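Local coordinates for protein Agap007691-pb (Anopheles gambiae, PDB 5C98) that is of unknown function but adopts the serpin fold and may act as an inhibitor of serine proteases, at residues 65-70 against 296-301; 220-225 against 255-260; 50-55 against 115-120; 193-198 against 277-282. All blocks are in the same frame, centred on the assembly; numbering follows the deposited sequence. Where two conformers were deposited one is given.

Contact 1 of 4, residues 65-70 against 296-301; sequences FQVAFG and LGYGGV
Tyr298 lays its ring flat over Ala68, and this pair carries most of the contact. The methyl carbon Ala68 CB stands 3.4 Å from the centroid of the Tyr298 ring and only 3° off the ring normal. This is a CH-pi contact over the face. Ala68 CA also approaches, 3.6 Å from Tyr298 CZ. The opposite face of the ring carries Leu296 O, 3.8 Å above its centre, so the ring is held between a methyl group and a carbonyl oxygen. Tyr298 CG is anti to the carbonyl carbon (chi1 -51°), which carries the ring toward the helix. A water lies 2.9 Å from both Tyr298 OH and Ala68 O. It donates to Ala68 O. The Val67 and Tyr298 side chains cross at about a right angle, with Val67 CG1 3.9 Å from Tyr298 CE1. Phe65 meets the other end of the segment: its CZ is 4.0 Å from Val301 CG2. Gly297 ends helix 289-295 in a Schellman motif. The turn that ends this helix sets the Tyr298 ring against the last turn of helix 59-69, a packing of two helix ends within the serpin fold.

Contact 2 of 4, residues 220-225 against 255-260; sequences NELRCK and NSITPA
Leu222 touches Ser256 and Ile257, and its two methyl groups make the apolar part of the contact. Leu222 CD1 sits 3.7 Å from Ser256 CB and also lies near the backbone N of Ile257. The other branch, Leu222 CD2, meets Ile257 CG1 at 4.2 Å. Leu222 CG is roughly anti to the backbone N (chi1 -156°), which brings both methyls to the helix end. The polar part runs through water. One water donates to Leu222 O at 2.8 Å and to Ser256 OG at 3.1 Å. Ser256 has two conformers, so this bridge is less certain. Ser256 OG is also bonded to Gln252 O, one helical turn back. Thr258, at the N-cap of helix 259-268, accepts a weak bond from Ala260 N through its OG1. Residues 220-223 connect strands 204-219 and 224-230, and Arg223 and Cys224 face His219 in a G1 beta bulge. This hairpin end packs on the junction between helices 250-256 and 259-268. Beyond, Ile257 leans on Leu26 of helix 15-32, and Lys30 NZ bonds to Ile257 O.

Contact 3 of 4, residues 50-55 against 115-120; sequences LSMFYP and RLFHRT
Arg115 O is gripped twice at the helix turn that presents Leu116 to Pro55 and Phe117 to Met52 and Phe53. Arg119 N reaches it at 3.1 Å and Thr120 OG1 at 2.9 Å, from opposite faces of the carbonyl plane. The Thr120 hydroxyl lies 48° out of that plane. Phe117 does most of the touching. Its edge points at the face of Phe53, with Phe117 CZ 3.6 Å above the plane of the Phe53 ring and over its centre. The two planes are turned by 52°, an edge-to-face pair. The Phe117 ring enters between Met52 and Phe53. Met52 CB is 3.5 Å from Phe117 CZ. The Met52 chain bends at chi3, which curls Met52 CE back to 3.9 Å from Phe117 CE2; the sulfur makes an oblique Met-aromatic contact. Met52 O lies 3.4 Å from Phe117 CE1 and is buried with no hydrogen-bond partner in the model. Pro55 CB packs on Leu116 CD1 at 3.8 Å. Phe113 stacks on Phe117 from within helix 111-119. The result is a small aromatic and methionine cluster where helix 111-119 meets the turn after helix 43-51 in the serpin fold.

Contact 4 of 4, residues 193-198 against 277-282; sequences ELFQFI and KLPKFF
The contact belongs to the sheet of the serpin fold in which strand 204-219 lies between strands 191-194 and 270-287. Glu193 and Lys277 reach across that middle strand, and Phe195 and Pro279 meet further along. Lys277 NZ donates to Glu193 OE1 at 3.0 Å. It meets this oxygen on the syn side, 18° out of the carboxylate plane. A second, weak bond runs from Lys277 NZ to Glu193 OE2 at 3.3 Å, so the ammonium group faces both oxygens, though unequally. Both side chains are extended beyond CG and cross at about a right angle. Glu193 lies on Thr207 and Lys277 on His209, both of the strand they span. The apolar half is a single meeting of rings: Phe195 CE2 is 3.8 Å from Pro279 CG, and the approach is oblique. Phe195 CG is anti to the backbone N (chi1 -175°), which turns the ring toward the proline. On its other flank, Phe195 CD1 lies 3.3 Å above the centre of the Phe197 ring. Phe372 meets Phe195 edge to face, and Phe354 touches both Phe195 and Pro279. The charged pair is only partly exposed and the ring pair is buried. The salt bridge probably gains from limited solvent screening, while dispersion and burial of apolar surface hold the Phe195 end.

From the N terminus, contact 3 opens at 50-55 and contact 1 at 65-70. Contact 3 closes first, at 115-120, so the two cross. They also touch: Gln66 NE2 probably bonds to Tyr54 OH, and Phe65 packs on Leu50. Contact 4 opens at 193-198. Contact 2 then opens at 220-225 and closes at 255-260, nested inside contact 4, which closes at 277-282. Contact 1 closes last, at 296-301, and encloses both. Contacts 1 and 3 tie helices and the turns that follow them. Contact 2 ties a hairpin end to a helix junction, and contact 4 ties two strands across a third. The centres of contacts 3 and 4 are about 42 Å apart.

Contact 1 of 4, residues 65-70 against 296-301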
loop_
_atom_site.group_PDB
_atom_site.type_symbol
_atom_site.label_atom_id
_atom_site.label_comp_id
_atom_site.label_asym_id
_atom_site.label_seq_id
_atom_site.Cartn_x
_atom_site.Cartn_y
_atom_site.Cartn_z
ATOM N N PHE A 65 -16.968 -7.732 -6.061
ATOM C CA PHE A 65 -16.171 -6.558 -6.387
ATOM C C PHE A 65 -17.023 -5.299 -6.381
ATOM O O PHE A 65 -16.520 -4.214 -6.074
ATOM C CB PHE A 65 -15.539 -6.730 -7.766
ATOM C CG PHE A 65 -14.363 -7.672 -7.808
ATOM C CD1 PHE A 65 -14.060 -8.519 -6.759
ATOM C CD2 PHE A 65 -13.543 -7.690 -8.924
ATOM C CE1 PHE A 65 -12.987 -9.382 -6.840
ATOM C CE2 PHE A 65 -12.443 -8.548 -9.003
ATOM C CZ PHE A 65 -12.178 -9.400 -7.964
ATOM N N GLN A 66 -18.300 -5.417 -6.726
ATOM C CA GLN A 66 -19.214 -4.290 -6.603
ATOM C C GLN A 66 -19.330 -3.861 -5.150
ATOM O O GLN A 66 -19.276 -2.671 -4.836
ATOM C CB GLN A 66 -20.572 -4.687 -7.182
ATOM C CG GLN A 66 -20.562 -4.743 -8.703
ATOM C CD GLN A 66 -21.669 -5.600 -9.280
ATOM O OE1 GLN A 66 -22.649 -5.948 -8.599
ATOM N NE2 GLN A 66 -21.526 -5.942 -10.557
ATOM N N VAL A 67 -19.438 -4.825 -4.244
ATOM C CA VAL A 67 -19.570 -4.506 -2.823
ATOM C C VAL A 67 -18.263 -3.946 -2.280
ATOM O O VAL A 67 -18.233 -2.891 -1.633
ATOM C CB VAL A 67 -19.995 -5.766 -2.055
ATOM C CG1 VAL A 67 -20.049 -5.481 -0.555
ATOM C CG2 VAL A 67 -21.350 -6.235 -2.537
ATOM N N ALA A 68 -17.169 -4.654 -2.525
ATOM C CA ALA A 68 -15.894 -4.304 -1.904
ATOM C C ALA A 68 -15.374 -2.961 -2.394
ATOM O O ALA A 68 -14.851 -2.163 -1.606
ATOM C CB ALA A 68 -14.855 -5.390 -2.206
ATOM N N PHE A 69 -15.453 -2.720 -3.693
ATOM C CA PHE A 69 -14.771 -1.612 -4.339
ATOM C C PHE A 69 -15.715 -0.596 -4.968
ATOM O O PHE A 69 -15.245 0.437 -5.451
ATOM C CB PHE A 69 -13.858 -2.137 -5.465
ATOM C CG PHE A 69 -12.894 -3.231 -5.045
ATOM C CD1 PHE A 69 -12.143 -3.120 -3.881
ATOM C CD2 PHE A 69 -12.739 -4.373 -5.839
ATOM C CE1 PHE A 69 -11.272 -4.116 -3.527
ATOM C CE2 PHE A 69 -11.900 -5.386 -5.478
ATOM C CZ PHE A 69 -11.134 -5.246 -4.312
ATOM N N GLY A 70 -17.017 -0.868 -5.023
ATOM C CA GLY A 70 -17.940 0.037 -5.678
ATOM C C GLY A 70 -17.815 0.078 -7.185
ATOM O O GLY A 70 -18.172 1.086 -7.799
ATOM N N LEU A 296 -12.027 -9.615 5.390
ATOM C CA LEU A 296 -13.047 -8.600 5.161
ATOM C C LEU A 296 -14.330 -9.158 4.554
ATOM O O LEU A 296 -15.290 -8.396 4.397
ATOM C CB LEU A 296 -12.509 -7.532 4.225
ATOM C CG LEU A 296 -11.320 -6.686 4.715
ATOM C CD1 LEU A 296 -10.802 -5.774 3.646
ATOM C CD2 LEU A 296 -11.721 -5.881 5.940
ATOM N N GLY A 297 -14.369 -10.438 4.191
ATOM C CA GLY A 297 -15.543 -11.046 3.581
ATOM C C GLY A 297 -15.524 -11.097 2.074
ATOM O O GLY A 297 -16.554 -11.415 1.465
ATOM N N TYR A 298 -14.397 -10.802 1.451
ATOM C CA TYR A 298 -14.298 -10.736 0.004
ATOM C C TYR A 298 -13.366 -11.817 -0.517
ATOM O O TYR A 298 -12.598 -11.608 -1.457
ATOM C CB TYR A 298 -13.809 -9.364 -0.428
ATOM C CG TYR A 298 -14.576 -8.228 0.161
ATOM C CD1 TYR A 298 -15.960 -8.167 0.051
ATOM C CD2 TYR A 298 -13.923 -7.205 0.817
ATOM C CE1 TYR A 298 -16.665 -7.113 0.588
ATOM C CE2 TYR A 298 -14.618 -6.144 1.357
ATOM C CZ TYR A 298 -15.987 -6.102 1.231
ATOM O OH TYR A 298 -16.692 -5.050 1.777
ATOM N N GLY A 299 -13.454 -12.998 0.067
ATOM C CA GLY A 299 -12.592 -14.076 -0.352
ATOM C C GLY A 299 -13.053 -14.796 -1.592
ATOM O O GLY A 299 -12.318 -15.652 -2.074
ATOM N N GLY A 300 -14.237 -14.454 -2.120
ATOM C CA GLY A 300 -14.840 -15.238 -3.190
ATOM C C GLY A 300 -13.941 -15.462 -4.395
ATOM O O GLY A 300 -13.904 -16.566 -4.944
ATOM N N VAL A 301 -13.236 -14.422 -4.851
ATOM C CA VAL A 301 -12.385 -14.565 -6.031
ATOM C C VAL A 301 -11.269 -15.575 -5.805
ATOM O O VAL A 301 -10.727 -16.117 -6.775
ATOM C CB VAL A 301 -11.803 -13.212 -6.458
ATOM C CG1 VAL A 301 -10.769 -12.715 -5.452
ATOM C CG2 VAL A 301 -11.204 -13.302 -7.869
HETATM O O HOH W 1 -15.383 -2.468 1.217
#

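Contact 2 of 4, residues 220-225 against 255-260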
loop_
_atom_site.group_PDB
_atom_site.type_symbol
_atom_site.label_atom_id
_atom_site.label_comp_id
_atom_site.label_asym_id
_atom_site.label_seq_id
_atom_site.Cartn_x
_atom_site.Cartn_y
_atom_site.Cartn_z
ATOM N N ASN A 220 -8.227 15.497 19.850
ATOM C CA ASN A 220 -8.431 14.966 21.189
ATOM C C ASN A 220 -9.309 13.723 21.157
ATOM O O ASN A 220 -9.139 12.842 21.996
ATOM C CB ASN A 220 -9.005 16.016 22.152
ATOM C CG ASN A 220 -7.974 17.033 22.639
ATOM O OD1 ASN A 220 -6.757 16.855 22.522
ATOM N ND2 ASN A 220 -8.477 18.108 23.231
ATOM N N GLU A 221 -10.227 13.607 20.201
ATOM C CA GLU A 221 -11.095 12.428 20.171
ATOM C C GLU A 221 -10.334 11.182 19.733
ATOM O O GLU A 221 -10.525 10.102 20.297
ATOM C CB GLU A 221 -12.297 12.670 19.261
ATOM N N LEU A 222 -9.461 11.305 18.729
ATOM C CA LEU A 222 -8.619 10.196 18.300
ATOM C C LEU A 222 -7.448 9.973 19.246
ATOM O O LEU A 222 -6.855 8.888 19.239
ATOM C CB LEU A 222 -8.085 10.520 16.913
ATOM C CG LEU A 222 -7.627 9.436 15.946
ATOM C CD1 LEU A 222 -8.502 8.200 15.960
ATOM C CD2 LEU A 222 -7.640 10.042 14.558
ATOM N N ARG A 223 -7.143 10.963 20.081
ATOM C CA ARG A 223 -6.053 10.917 21.049
ATOM C C ARG A 223 -4.697 10.882 20.355
ATOM O O ARG A 223 -3.851 10.046 20.666
ATOM C CB ARG A 223 -6.172 9.756 22.049
ATOM C CG ARG A 223 -7.550 9.514 22.629
ATOM C CD ARG A 223 -7.998 10.681 23.442
ATOM N NE ARG A 223 -7.264 10.886 24.682
ATOM C CZ ARG A 223 -7.258 12.045 25.335
ATOM N NH1 ARG A 223 -7.947 13.088 24.862
ATOM N NH2 ARG A 223 -6.560 12.173 26.453
ATOM N N CYS A 224 -4.470 11.812 19.433
ATOM C CA CYS A 224 -3.180 11.876 18.764
ATOM C C CYS A 224 -2.853 13.295 18.329
ATOM O O CYS A 224 -3.747 14.123 18.109
ATOM C CB CYS A 224 -3.094 10.898 17.590
ATOM S SG CYS A 224 -4.277 11.279 16.266
ATOM N N LYS A 225 -1.555 13.558 18.206
ATOM C CA LYS A 225 -1.044 14.698 17.464
ATOM C C LYS A 225 -0.929 14.322 15.994
ATOM O O LYS A 225 -0.743 13.151 15.648
ATOM C CB LYS A 225 0.345 15.066 17.965
ATOM C CG LYS A 225 0.403 15.696 19.318
ATOM C CD LYS A 225 1.825 16.117 19.677
ATOM C CE LYS A 225 1.858 16.818 20.991
ATOM N NZ LYS A 225 3.235 17.215 21.375
ATOM N N ASN A 255 -7.477 1.338 15.289
ATOM C CA ASN A 255 -8.814 0.762 15.257
ATOM C C ASN A 255 -9.899 1.827 15.253
ATOM O O ASN A 255 -11.008 1.592 14.752
ATOM C CB ASN A 255 -8.988 -0.188 16.425
ATOM C CG ASN A 255 -8.357 -1.517 16.154
ATOM O OD1 ASN A 255 -8.404 -2.011 15.027
ATOM N ND2 ASN A 255 -7.762 -2.111 17.177
ATOM N N SER A 256 -9.618 3.000 15.783
ATOM C CA SER A 256 -10.611 4.061 15.894
ATOM C C SER A 256 -10.813 4.835 14.599
ATOM O O SER A 256 -11.923 5.313 14.333
ATOM C CB SER A 256 -10.181 5.053 16.976
ATOM O OG SER A 256 -10.259 4.504 18.286
ATOM N N ILE A 257 -9.761 4.978 13.787
ATOM C CA ILE A 257 -9.775 5.995 12.746
ATOM C C ILE A 257 -10.787 5.650 11.655
ATOM O O ILE A 257 -10.878 4.512 11.181
ATOM C CB ILE A 257 -8.360 6.200 12.180
ATOM C CG1 ILE A 257 -8.325 7.462 11.303
ATOM C CG2 ILE A 257 -7.900 4.956 11.469
ATOM C CD1 ILE A 257 -6.909 7.781 10.787
ATOM N N THR A 258 -11.526 6.659 11.230
ATOM C CA THR A 258 -12.467 6.573 10.113
ATOM C C THR A 258 -12.241 7.728 9.165
ATOM O O THR A 258 -11.561 8.706 9.488
ATOM C CB THR A 258 -13.905 6.666 10.631
ATOM O OG1 THR A 258 -14.141 7.994 11.115
ATOM C CG2 THR A 258 -14.156 5.647 11.726
ATOM N N PRO A 259 -12.857 7.676 7.981
ATOM C CA PRO A 259 -12.776 8.837 7.078
ATOM C C PRO A 259 -13.301 10.115 7.698
ATOM O O PRO A 259 -12.821 11.203 7.347
ATOM C CB PRO A 259 -13.620 8.396 5.875
ATOM C CG PRO A 259 -13.469 6.888 5.897
ATOM C CD PRO A 259 -13.540 6.538 7.350
ATOM N N ALA A 260 -14.250 10.021 8.628
ATOM C CA ALA A 260 -14.738 11.225 9.284
ATOM C C ALA A 260 -13.615 11.909 10.037
ATOM O O ALA A 260 -13.533 13.136 10.049
ATOM C CB ALA A 260 -15.892 10.902 10.228
HETATM O O HOH W 2 -8.343 6.552 19.651
#

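Contact 3 of 4, residues 50-55 against 115-120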
loop_
_atom_site.group_PDB
_atom_site.type_symbol
_atom_site.label_atom_id
_atom_site.label_comp_id
_atom_site.label_asym_id
_atom_site.label_seq_id
_atom_site.Cartn_x
_atom_site.Cartn_y
_atom_site.Cartn_z
ATOM N N LEU A 50 -6.820 -5.860 -8.739
ATOM C CA LEU A 50 -7.809 -6.916 -8.786
ATOM C C LEU A 50 -8.938 -6.576 -9.753
ATOM O O LEU A 50 -9.525 -7.479 -10.363
ATOM C CB LEU A 50 -8.290 -7.180 -7.357
ATOM C CG LEU A 50 -9.060 -8.451 -7.064
ATOM C CD1 LEU A 50 -8.362 -9.682 -7.631
ATOM C CD2 LEU A 50 -9.260 -8.579 -5.564
ATOM N N SER A 51 -9.248 -5.301 -9.908
ATOM C CA SER A 51 -10.319 -4.859 -10.791
ATOM C C SER A 51 -10.090 -5.281 -12.233
ATOM O O SER A 51 -11.047 -5.345 -13.017
ATOM C CB SER A 51 -10.419 -3.328 -10.760
ATOM O OG SER A 51 -11.128 -2.873 -9.635
ATOM N N MET A 52 -8.832 -5.513 -12.629
ATOM C CA MET A 52 -8.557 -5.966 -13.996
ATOM C C MET A 52 -9.278 -7.268 -14.290
ATOM O O MET A 52 -9.597 -7.550 -15.445
ATOM C CB MET A 52 -7.049 -6.147 -14.213
ATOM C CG MET A 52 -6.227 -4.903 -13.983
ATOM S SD MET A 52 -4.534 -5.060 -14.580
ATOM C CE MET A 52 -3.906 -6.296 -13.437
ATOM N N PHE A 53 -9.533 -8.080 -13.266
ATOM C CA PHE A 53 -10.226 -9.343 -13.487
ATOM C C PHE A 53 -11.743 -9.206 -13.478
ATOM O O PHE A 53 -12.436 -10.161 -13.827
ATOM C CB PHE A 53 -9.771 -10.336 -12.415
ATOM C CG PHE A 53 -8.327 -10.671 -12.520
ATOM C CD1 PHE A 53 -7.919 -11.705 -13.332
ATOM C CD2 PHE A 53 -7.361 -9.898 -11.882
ATOM C CE1 PHE A 53 -6.576 -12.014 -13.463
ATOM C CE2 PHE A 53 -6.006 -10.195 -12.027
ATOM C CZ PHE A 53 -5.625 -11.255 -12.817
ATOM N N TYR A 54 -12.284 -8.052 -13.087
ATOM C CA TYR A 54 -13.733 -7.897 -13.020
ATOM C C TYR A 54 -14.440 -8.206 -14.322
ATOM O O TYR A 54 -15.473 -8.887 -14.277
ATOM C CB TYR A 54 -14.028 -6.469 -12.564
ATOM C CG TYR A 54 -15.472 -6.045 -12.456
ATOM C CD1 TYR A 54 -16.313 -6.629 -11.514
ATOM C CD2 TYR A 54 -15.955 -4.988 -13.201
ATOM C CE1 TYR A 54 -17.596 -6.209 -11.363
ATOM C CE2 TYR A 54 -17.245 -4.560 -13.068
ATOM C CZ TYR A 54 -18.063 -5.166 -12.138
ATOM O OH TYR A 54 -19.361 -4.739 -11.973
ATOM N N PRO A 55 -13.952 -7.778 -15.486
ATOM C CA PRO A 55 -14.653 -8.125 -16.733
ATOM C C PRO A 55 -14.649 -9.612 -17.046
ATOM O O PRO A 55 -15.458 -10.049 -17.874
ATOM C CB PRO A 55 -13.891 -7.325 -17.802
ATOM C CG PRO A 55 -13.089 -6.325 -17.052
ATOM C CD PRO A 55 -12.791 -6.909 -15.738
ATOM N N ARG A 115 -6.862 -9.607 -24.936
ATOM C CA ARG A 115 -7.172 -8.234 -25.317
ATOM C C ARG A 115 -7.033 -7.306 -24.114
ATOM O O ARG A 115 -6.403 -6.246 -24.197
ATOM C CB ARG A 115 -8.592 -8.148 -25.895
ATOM C CG ARG A 115 -8.974 -6.723 -26.336
ATOM C CD ARG A 115 -10.424 -6.603 -26.826
ATOM N NE ARG A 115 -11.406 -6.918 -25.783
ATOM C CZ ARG A 115 -11.885 -6.054 -24.884
ATOM N NH1 ARG A 115 -11.490 -4.790 -24.894
ATOM N NH2 ARG A 115 -12.787 -6.445 -23.986
ATOM N N LEU A 116 -7.608 -7.700 -22.982
ATOM C CA LEU A 116 -7.628 -6.825 -21.824
ATOM C C LEU A 116 -6.243 -6.710 -21.189
ATOM O O LEU A 116 -5.796 -5.606 -20.858
ATOM C CB LEU A 116 -8.656 -7.327 -20.808
ATOM C CG LEU A 116 -10.102 -7.110 -21.201
ATOM C CD1 LEU A 116 -10.984 -7.868 -20.228
ATOM C CD2 LEU A 116 -10.424 -5.631 -21.198
ATOM N N PHE A 117 -5.550 -7.833 -21.017
ATOM C CA PHE A 117 -4.319 -7.826 -20.239
ATOM C C PHE A 117 -3.091 -7.522 -21.074
ATOM O O PHE A 117 -2.087 -7.070 -20.512
ATOM C CB PHE A 117 -4.178 -9.140 -19.465
ATOM C CG PHE A 117 -4.998 -9.186 -18.204
ATOM C CD1 PHE A 117 -6.389 -9.260 -18.239
ATOM C CD2 PHE A 117 -4.386 -9.132 -16.959
ATOM C CE1 PHE A 117 -7.134 -9.291 -17.078
ATOM C CE2 PHE A 117 -5.145 -9.162 -15.786
ATOM C CZ PHE A 117 -6.515 -9.229 -15.853
ATOM N N HIS A 118 -3.135 -7.749 -22.384
ATOM C CA HIS A 118 -1.992 -7.437 -23.239
ATOM C C HIS A 118 -2.132 -6.113 -23.948
ATOM O O HIS A 118 -1.114 -5.509 -24.303
ATOM C CB HIS A 118 -1.772 -8.515 -24.304
ATOM C CG HIS A 118 -1.432 -9.859 -23.750
ATOM N ND1 HIS A 118 -1.520 -11.013 -24.498
ATOM C CD2 HIS A 118 -0.988 -10.236 -22.530
ATOM C CE1 HIS A 118 -1.161 -12.044 -23.755
ATOM N NE2 HIS A 118 -0.835 -11.599 -22.556
ATOM N N ARG A 119 -3.366 -5.664 -24.199
ATOM C CA ARG A 119 -3.603 -4.533 -25.082
ATOM C C ARG A 119 -4.521 -3.461 -24.511
ATOM O O ARG A 119 -4.830 -2.508 -25.228
ATOM C CB ARG A 119 -4.128 -5.010 -26.462
ATOM C CG ARG A 119 -3.314 -6.192 -27.050
ATOM C CD ARG A 119 -3.699 -6.582 -28.499
ATOM N NE ARG A 119 -5.105 -6.955 -28.633
ATOM C CZ ARG A 119 -5.585 -8.194 -28.545
ATOM N NH1 ARG A 119 -4.785 -9.226 -28.320
ATOM N NH2 ARG A 119 -6.887 -8.401 -28.693
ATOM N N THR A 120 -4.960 -3.571 -23.249
ATOM C CA THR A 120 -5.838 -2.568 -22.645
ATOM C C THR A 120 -5.268 -2.061 -21.317
ATOM O O THR A 120 -4.966 -0.873 -21.174
ATOM C CB THR A 120 -7.249 -3.128 -22.409
ATOM O OG1 THR A 120 -7.728 -3.760 -23.605
ATOM C CG2 THR A 120 -8.195 -2.025 -22.017
#

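Contact 4 of 4, residues 193-198 against 277-282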
loop_
_atom_site.group_PDB
_atom_site.type_symbol
_atom_site.label_atom_id
_atom_site.label_comp_id
_atom_site.label_asym_id
_atom_site.label_seq_id
_atom_site.Cartn_x
_atom_site.Cartn_y
_atom_site.Cartn_z
ATOM N N GLU A 193 18.788 8.610 19.114
ATOM C CA GLU A 193 17.847 8.915 20.167
ATOM C C GLU A 193 16.967 7.706 20.418
ATOM O O GLU A 193 16.696 6.903 19.513
ATOM C CB GLU A 193 16.981 10.140 19.828
ATOM C CG GLU A 193 17.794 11.400 19.583
ATOM C CD GLU A 193 16.966 12.671 19.509
ATOM O OE1 GLU A 193 15.870 12.726 20.109
ATOM O OE2 GLU A 193 17.430 13.639 18.860
ATOM N N LEU A 194 16.477 7.619 21.645
ATOM C CA LEU A 194 15.578 6.545 22.004
ATOM C C LEU A 194 14.318 6.602 21.139
ATOM O O LEU A 194 13.766 7.676 20.858
ATOM C CB LEU A 194 15.206 6.685 23.482
ATOM C CG LEU A 194 14.239 5.647 24.034
ATOM C CD1 LEU A 194 14.575 5.405 25.511
ATOM C CD2 LEU A 194 12.802 6.090 23.880
ATOM N N PHE A 195 13.856 5.437 20.712
ATOM C CA PHE A 195 12.519 5.292 20.143
ATOM C C PHE A 195 11.862 4.137 20.878
ATOM O O PHE A 195 12.484 3.092 21.069
ATOM C CB PHE A 195 12.583 4.995 18.629
ATOM C CG PHE A 195 11.241 4.962 17.960
ATOM C CD1 PHE A 195 10.519 3.801 17.921
ATOM C CD2 PHE A 195 10.711 6.092 17.358
ATOM C CE1 PHE A 195 9.276 3.751 17.319
ATOM C CE2 PHE A 195 9.468 6.047 16.759
ATOM C CZ PHE A 195 8.766 4.893 16.731
ATOM N N GLN A 196 10.622 4.317 21.309
ATOM C CA GLN A 196 9.953 3.341 22.175
ATOM C C GLN A 196 9.351 2.229 21.324
ATOM O O GLN A 196 8.140 2.077 21.210
ATOM C CB GLN A 196 8.882 4.008 23.043
ATOM C CG GLN A 196 9.367 5.057 24.010
ATOM C CD GLN A 196 8.357 5.398 25.110
ATOM O OE1 GLN A 196 7.230 4.874 25.154
ATOM N NE2 GLN A 196 8.774 6.271 26.019
ATOM N N PHE A 197 10.233 1.410 20.750
ATOM C CA PHE A 197 9.777 0.297 19.934
ATOM C C PHE A 197 9.019 -0.699 20.795
ATOM O O PHE A 197 9.368 -0.933 21.955
ATOM C CB PHE A 197 10.959 -0.422 19.299
ATOM C CG PHE A 197 11.703 0.392 18.277
ATOM C CD1 PHE A 197 11.198 0.556 16.989
ATOM C CD2 PHE A 197 12.926 0.945 18.574
ATOM C CE1 PHE A 197 11.901 1.279 16.043
ATOM C CE2 PHE A 197 13.634 1.644 17.614
ATOM C CZ PHE A 197 13.123 1.814 16.360
ATOM N N ILE A 198 7.998 -1.326 20.207
ATOM C CA ILE A 198 7.207 -2.296 20.963
ATOM C C ILE A 198 8.071 -3.462 21.442
ATOM O O ILE A 198 7.854 -3.978 22.538
ATOM C CB ILE A 198 5.979 -2.754 20.142
ATOM C CG1 ILE A 198 5.005 -3.565 21.022
ATOM C CG2 ILE A 198 6.394 -3.584 18.932
ATOM C CD1 ILE A 198 3.630 -3.692 20.420
ATOM N N LYS A 277 10.726 15.877 15.347
ATOM C CA LYS A 277 11.666 14.781 15.451
ATOM C C LYS A 277 10.997 13.528 14.929
ATOM O O LYS A 277 9.842 13.266 15.244
ATOM C CB LYS A 277 12.150 14.562 16.869
ATOM C CG LYS A 277 13.003 15.704 17.366
ATOM C CD LYS A 277 13.553 15.368 18.716
ATOM C CE LYS A 277 14.701 16.263 19.112
ATOM N NZ LYS A 277 15.392 15.713 20.312
ATOM N N LEU A 278 11.737 12.771 14.109
ATOM C CA LEU A 278 11.189 11.593 13.429
ATOM C C LEU A 278 12.362 10.649 13.217
ATOM O O LEU A 278 13.425 11.107 12.795
ATOM C CB LEU A 278 10.633 12.023 12.059
ATOM C CG LEU A 278 9.870 11.051 11.168
ATOM C CD1 LEU A 278 8.472 10.807 11.710
ATOM C CD2 LEU A 278 9.764 11.587 9.743
ATOM N N PRO A 279 12.232 9.349 13.471
ATOM C CA PRO A 279 13.317 8.445 13.067
ATOM C C PRO A 279 13.558 8.500 11.565
ATOM O O PRO A 279 12.632 8.691 10.773
ATOM C CB PRO A 279 12.821 7.061 13.504
ATOM C CG PRO A 279 11.360 7.199 13.613
ATOM C CD PRO A 279 11.080 8.609 14.012
ATOM N N LYS A 280 14.828 8.351 11.175
ATOM C CA LYS A 280 15.172 8.145 9.769
ATOM C C LYS A 280 14.814 6.697 9.471
ATOM O O LYS A 280 15.579 5.788 9.778
ATOM C CB LYS A 280 16.657 8.416 9.544
ATOM C CG LYS A 280 17.055 8.433 8.098
ATOM C CD LYS A 280 18.558 8.607 7.941
ATOM C CE LYS A 280 18.992 8.294 6.521
ATOM N NZ LYS A 280 18.992 9.496 5.649
ATOM N N PHE A 281 13.637 6.459 8.890
ATOM C CA PHE A 281 13.089 5.118 8.843
ATOM C C PHE A 281 12.696 4.753 7.425
ATOM O O PHE A 281 12.549 5.603 6.539
ATOM C CB PHE A 281 11.851 4.926 9.782
ATOM C CG PHE A 281 10.560 5.500 9.251
ATOM C CD1 PHE A 281 10.246 6.847 9.377
ATOM C CD2 PHE A 281 9.630 4.683 8.620
ATOM C CE1 PHE A 281 9.076 7.374 8.891
ATOM C CE2 PHE A 281 8.423 5.213 8.128
ATOM C CZ PHE A 281 8.153 6.551 8.247
ATOM N N PHE A 282 12.532 3.457 7.235
ATOM C CA PHE A 282 11.864 2.950 6.054
ATOM C C PHE A 282 10.961 1.813 6.499
ATOM O O PHE A 282 11.110 1.255 7.593
ATOM C CB PHE A 282 12.859 2.464 5.011
ATOM C CG PHE A 282 13.493 1.163 5.364
ATOM C CD1 PHE A 282 14.557 1.109 6.234
ATOM C CD2 PHE A 282 12.997 -0.017 4.820
ATOM C CE1 PHE A 282 15.139 -0.100 6.551
ATOM C CE2 PHE A 282 13.554 -1.226 5.141
ATOM C CZ PHE A 282 14.639 -1.267 6.014
#